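ATP12 ATPase (Paracoccus denitrificans, PDB 2R31) probably acts as a chaperone in the assembly of the F1-ATPase. Local coordinates at residues Leu183-Arg187 with Gly188-Ala192; Arg43-Thr46 with Glu47-Leu51. All blocks are in the same frame, centred on the assembly; numbering follows the deposited sequence.

Contact 1: residues Leu183-Arg187 with Gly188-Ala192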
loop_
_atom_site.group_PDB
_atom_site.type_symbol
_atom_site.label_atom_id
_atom_site.label_comp_id
_atom_site.label_asym_id
_atom_site.label_seq_id
_atom_site.Cartn_x
_atom_site.Cartn_y
_atom_site.Cartn_z
ATOM N N LEU A 183 8.752 -0.497 -0.948
ATOM C CA LEU A 183 9.730 -0.261 0.109
ATOM C C LEU A 183 10.249 1.177 0.073
ATOM O O LEU A 183 10.479 1.781 1.118
ATOM C CB LEU A 183 10.898 -1.249 0.038
ATOM C CG LEU A 183 10.523 -2.701 0.348
ATOM C CD1 LEU A 183 11.718 -3.595 0.111
ATOM C CD2 LEU A 183 9.995 -2.875 1.737
ATOM N N ALA A 184 10.443 1.741 -1.129
ATOM C CA ALA A 184 10.940 3.111 -1.213
ATOM C C ALA A 184 9.961 4.086 -0.616
ATOM O O ALA A 184 10.386 5.106 -0.034
ATOM C CB ALA A 184 11.254 3.445 -2.663
ATOM N N VAL A 185 8.657 3.829 -0.699
ATOM C CA VAL A 185 7.672 4.701 -0.065
ATOM C C VAL A 185 7.777 4.548 1.454
ATOM O O VAL A 185 7.902 5.529 2.197
ATOM C CB VAL A 185 6.256 4.441 -0.580
ATOM C CG1 VAL A 185 5.246 5.241 0.260
ATOM C CG2 VAL A 185 6.150 4.783 -2.048
ATOM N N ILE A 186 7.684 3.320 1.981
ATOM C CA ILE A 186 7.635 3.181 3.437
ATOM C C ILE A 186 8.963 3.566 4.088
ATOM O O ILE A 186 8.972 3.968 5.259
ATOM C CB ILE A 186 7.151 1.782 3.878
ATOM C CG1 ILE A 186 8.074 0.655 3.533
ATOM C CG2 ILE A 186 5.719 1.537 3.380
ATOM C CD1 ILE A 186 7.892 -0.599 4.385
ATOM N N ARG A 187 10.079 3.459 3.353
ATOM C CA ARG A 187 11.417 3.828 3.876
ATOM C C ARG A 187 11.759 5.283 3.584
ATOM O O ARG A 187 12.875 5.705 3.958
ATOM C CB ARG A 187 12.479 2.857 3.398
ATOM C CG ARG A 187 12.263 1.418 3.834
ATOM C CD ARG A 187 11.895 1.217 5.274
ATOM N NE ARG A 187 11.943 -0.162 5.713
ATOM C CZ ARG A 187 11.421 -0.584 6.856
ATOM N NH1 ARG A 187 11.610 -1.864 7.212
ATOM N NH2 ARG A 187 10.721 0.226 7.642
ATOM N N GLY A 188 10.887 6.051 2.973
ATOM C CA GLY A 188 11.088 7.477 2.832
ATOM C C GLY A 188 11.958 7.940 1.701
ATOM O O GLY A 188 12.272 9.125 1.667
ATOM N N ARG A 189 12.254 7.076 0.762
ATOM C CA ARG A 189 13.050 7.445 -0.411
ATOM C C ARG A 189 12.227 8.201 -1.456
ATOM O O ARG A 189 12.780 9.090 -2.136
ATOM C CB ARG A 189 13.726 6.214 -0.975
ATOM C CG ARG A 189 14.474 6.412 -2.299
ATOM C CD ARG A 189 15.577 7.426 -2.243
ATOM N NE ARG A 189 16.262 7.570 -3.510
ATOM C CZ ARG A 189 15.783 8.225 -4.570
ATOM N NH1 ARG A 189 14.620 8.826 -4.460
ATOM N NH2 ARG A 189 16.494 8.265 -5.712
ATOM N N ILE A 190 10.969 7.837 -1.622
ATOM C CA ILE A 190 10.025 8.524 -2.504
ATOM C C ILE A 190 8.677 8.576 -1.799
ATOM O O ILE A 190 8.462 7.814 -0.848
ATOM C CB ILE A 190 9.888 7.872 -3.893
ATOM C CG1 ILE A 190 9.309 6.434 -3.767
ATOM C CG2 ILE A 190 11.168 7.932 -4.671
ATOM C CD1 ILE A 190 9.198 5.660 -5.053
ATOM N N ASP A 191 7.776 9.440 -2.268
ATOM C CA ASP A 191 6.399 9.429 -1.798
ATOM C C ASP A 191 5.524 8.624 -2.784
ATOM O O ASP A 191 5.951 8.179 -3.848
ATOM C CB ASP A 191 5.906 10.855 -1.579
ATOM C CG ASP A 191 5.829 11.698 -2.803
ATOM O OD1 ASP A 191 5.988 11.212 -3.930
ATOM O OD2 ASP A 191 5.579 12.935 -2.614
ATOM N N ALA A 192 4.277 8.424 -2.366
ATOM C CA ALA A 192 3.373 7.600 -3.181
ATOM C C ALA A 192 3.088 8.237 -4.536
ATOM O O ALA A 192 3.044 7.488 -5.525
ATOM C CB ALA A 192 2.086 7.307 -2.408
HETATM O O HOH W 1 7.874 8.240 1.926
#
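A Schellman motif ends helix 179-186, with the backbone of Gly-188 and Arg-189 folding back onto the carbonyls of Ala-184 and Val-185. Gly-188 turns the chain with a positive phi of 83°, a conformation that favours glycine. Its N donates to Val-185 O at 3.1 Å, from well above the carbonyl plane. Ala-184 O is gripped by two donors: Arg-189 N at 2.8 Å, lying in the carbonyl plane though with a bent N-H (133°), and Ile-190 N at 3.2 Å, straighter but above that plane. Beyond the turn Ile-190 doubles back beside the helix. Its CG1 sits between the backbone N and the carbonyl carbon (chi1 63°), which brings this branch to 3.7 Å from Ala-184 CB and against Val-185 CG2, while CD1 runs on over the same alanine methyl. The side chains of Val-185 and Ile-190 meet nearly at right angles. Their backbones come close as well: the CA-H of Val-185 points straight at Ile-190 O, 3.3 Å from CA to O. One water bridges the turn, donating to Val-185 O at 2.7 Å and to Ile-190 O at 2.9 Å. Asp-191 is the N-cap of helix 192-199: its side chain caps a backbone N of the first turn, and OD1 is also hydrogen-bonded to Thr-194 OG1. Ala-184 and Arg-189 pack on Trp-126 of helix 110-130, Val-185 reaches Leu-172 of helix 163-174, and Arg-187 turns away to a salt bridge with Glu-157 of helix 148-159. Helix 214-236 adds Glu-231, which accepts from Ala-192 N.

Contact 2: residues Arg43-Thr46 with Glu47-Leu51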
loop_
_atom_site.group_PDB
_atom_site.type_symbol
_atom_site.label_atom_id
_atom_site.label_comp_id
_atom_site.label_asym_id
_atom_site.label_seq_id
_atom_site.Cartn_x
_atom_site.Cartn_y
_atom_site.Cartn_z
ATOM N N ARG A 43 -8.525 -3.054 17.613
ATOM C CA ARG A 43 -7.487 -2.532 18.479
ATOM C C ARG A 43 -6.365 -2.007 17.576
ATOM O O ARG A 43 -5.942 -2.692 16.652
ATOM C CB ARG A 43 -6.960 -3.556 19.465
ATOM C CG ARG A 43 -7.987 -3.964 20.489
ATOM C CD ARG A 43 -8.382 -2.889 21.498
ATOM N NE ARG A 43 -9.359 -3.411 22.453
ATOM C CZ ARG A 43 -10.676 -3.498 22.228
ATOM N NH1 ARG A 43 -11.224 -3.068 21.109
ATOM N NH2 ARG A 43 -11.482 -4.030 23.143
ATOM N N LEU A 44 -5.905 -0.782 17.845
ATOM C CA LEU A 44 -4.989 -0.079 16.955
ATOM C C LEU A 44 -3.649 0.204 17.619
ATOM O O LEU A 44 -3.585 0.414 18.842
ATOM C CB LEU A 44 -5.639 1.252 16.562
ATOM C CG LEU A 44 -7.068 1.103 16.024
ATOM C CD1 LEU A 44 -7.669 2.486 15.925
ATOM C CD2 LEU A 44 -7.099 0.370 14.696
ATOM N N PRO A 45 -2.579 0.252 16.846
ATOM C CA PRO A 45 -1.232 0.332 17.459
ATOM C C PRO A 45 -0.854 1.702 17.966
ATOM O O PRO A 45 0.095 1.797 18.763
ATOM C CB PRO A 45 -0.295 -0.108 16.333
ATOM C CG PRO A 45 -1.056 0.244 15.093
ATOM C CD PRO A 45 -2.474 -0.092 15.417
ATOM N N THR A 46 -1.492 2.770 17.501
ATOM C CA THR A 46 -1.078 4.143 17.818
ATOM C C THR A 46 -2.286 4.999 18.140
ATOM O O THR A 46 -3.373 4.846 17.598
ATOM C CB THR A 46 -0.267 4.805 16.682
ATOM O OG1 THR A 46 -1.183 4.919 15.566
ATOM C CG2 THR A 46 0.933 3.998 16.258
ATOM N N GLU A 47 -2.013 6.025 18.960
ATOM C CA GLU A 47 -2.982 7.070 19.236
ATOM C C GLU A 47 -3.311 7.805 17.939
ATOM O O GLU A 47 -4.475 8.149 17.692
ATOM C CB GLU A 47 -2.455 8.050 20.287
ATOM C CG GLU A 47 -3.526 9.049 20.712
ATOM C CD GLU A 47 -3.012 10.292 21.405
ATOM O OE1 GLU A 47 -1.773 10.549 21.319
ATOM O OE2 GLU A 47 -3.788 11.042 21.997
ATOM N N ALA A 48 -2.323 8.077 17.097
ATOM C CA ALA A 48 -2.557 8.869 15.882
ATOM C C ALA A 48 -3.546 8.154 14.982
ATOM O O ALA A 48 -4.445 8.796 14.417
ATOM C CB ALA A 48 -1.261 9.104 15.137
ATOM N N LEU A 49 -3.409 6.830 14.801
ATOM C CA LEU A 49 -4.364 6.127 13.984
ATOM C C LEU A 49 -5.746 6.106 14.651
ATOM O O LEU A 49 -6.771 6.281 13.972
ATOM C CB LEU A 49 -3.919 4.692 13.663
ATOM C CG LEU A 49 -4.879 3.918 12.801
ATOM C CD1 LEU A 49 -5.072 4.540 11.426
ATOM C CD2 LEU A 49 -4.473 2.467 12.628
ATOM N N ALA A 50 -5.797 5.898 15.959
ATOM C CA ALA A 50 -7.095 5.918 16.658
ATOM C C ALA A 50 -7.789 7.235 16.494
ATOM O O ALA A 50 -9.001 7.277 16.235
ATOM C CB ALA A 50 -6.895 5.571 18.130
ATOM N N LEU A 51 -7.087 8.366 16.652
ATOM C CA LEU A 51 -7.694 9.682 16.481
ATOM C C LEU A 51 -8.219 9.847 15.060
ATOM O O LEU A 51 -9.312 10.407 14.853
ATOM C CB LEU A 51 -6.711 10.790 16.820
ATOM C CG LEU A 51 -6.349 10.949 18.288
ATOM C CD1 LEU A 51 -5.116 11.843 18.416
ATOM C CD2 LEU A 51 -7.542 11.475 19.095
#
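Thr-46 and Leu-49 form the tight part of this helix start. Thr-46 OG1 accepts from Leu-49 N at 3.0 Å with a nearly straight N-H (161°), and Leu-49 CB lies 3.3 Å from the same oxygen. A chi1 of 65° sets OG1 between the threonine's own N and carbonyl carbon and aims it at the first turn. The hydroxyl is also hydrogen-bonded to Leu-236 O of helix 214-236, so it serves both helices. Thr-46 O takes Ala-50 N at 3.1 Å, opening the helical bonding pattern. Apolar contacts close the buried side: Leu-44 splits its methyls, CD1 resting on Ala-50 CA at 3.6 Å and on its CB, CD2 meeting Leu-49 CD2 at 3.9 Å, with the two leucines crossing at about a right angle. Phe-164 of helix 163-174 touches both. At the rim of this cluster Pro-45 CD approaches Leu-49 CD2 more loosely, to 4.3 Å. On the solvent side Ala-48 CB stays 4.2 Å from Thr-46 OG1, and Glu-47 heads away from the loop, its extended side chain touching Trp-25 and Ile-18 of the antiparallel strands. A threonine whose side-chain oxygen accepts from the backbone N-H three residues on is the classic helix N-cap, here at the start of helix 47-58.

Contact 2 starts a helix, whereas contact 1 ends one and leads into the next. Their centres lie 22 Å apart and their nearest atoms about 14 Å, so they do not touch; residues 43-51 also come well before 183-192 in the chain. Two helices reach both: helix 163-174 meets contact 2 through Phe-164 and contact 1 through Leu-169 and Leu-172, while helix 214-236 offers Phe-233 and Leu-236 to the former and Glu-231 and Trp-234 to the latter. Contact 2 joins these helices to the antiparallel strands 16-21 and 24-29; contact 1 lies within the helical part, closer to the centre of the chain.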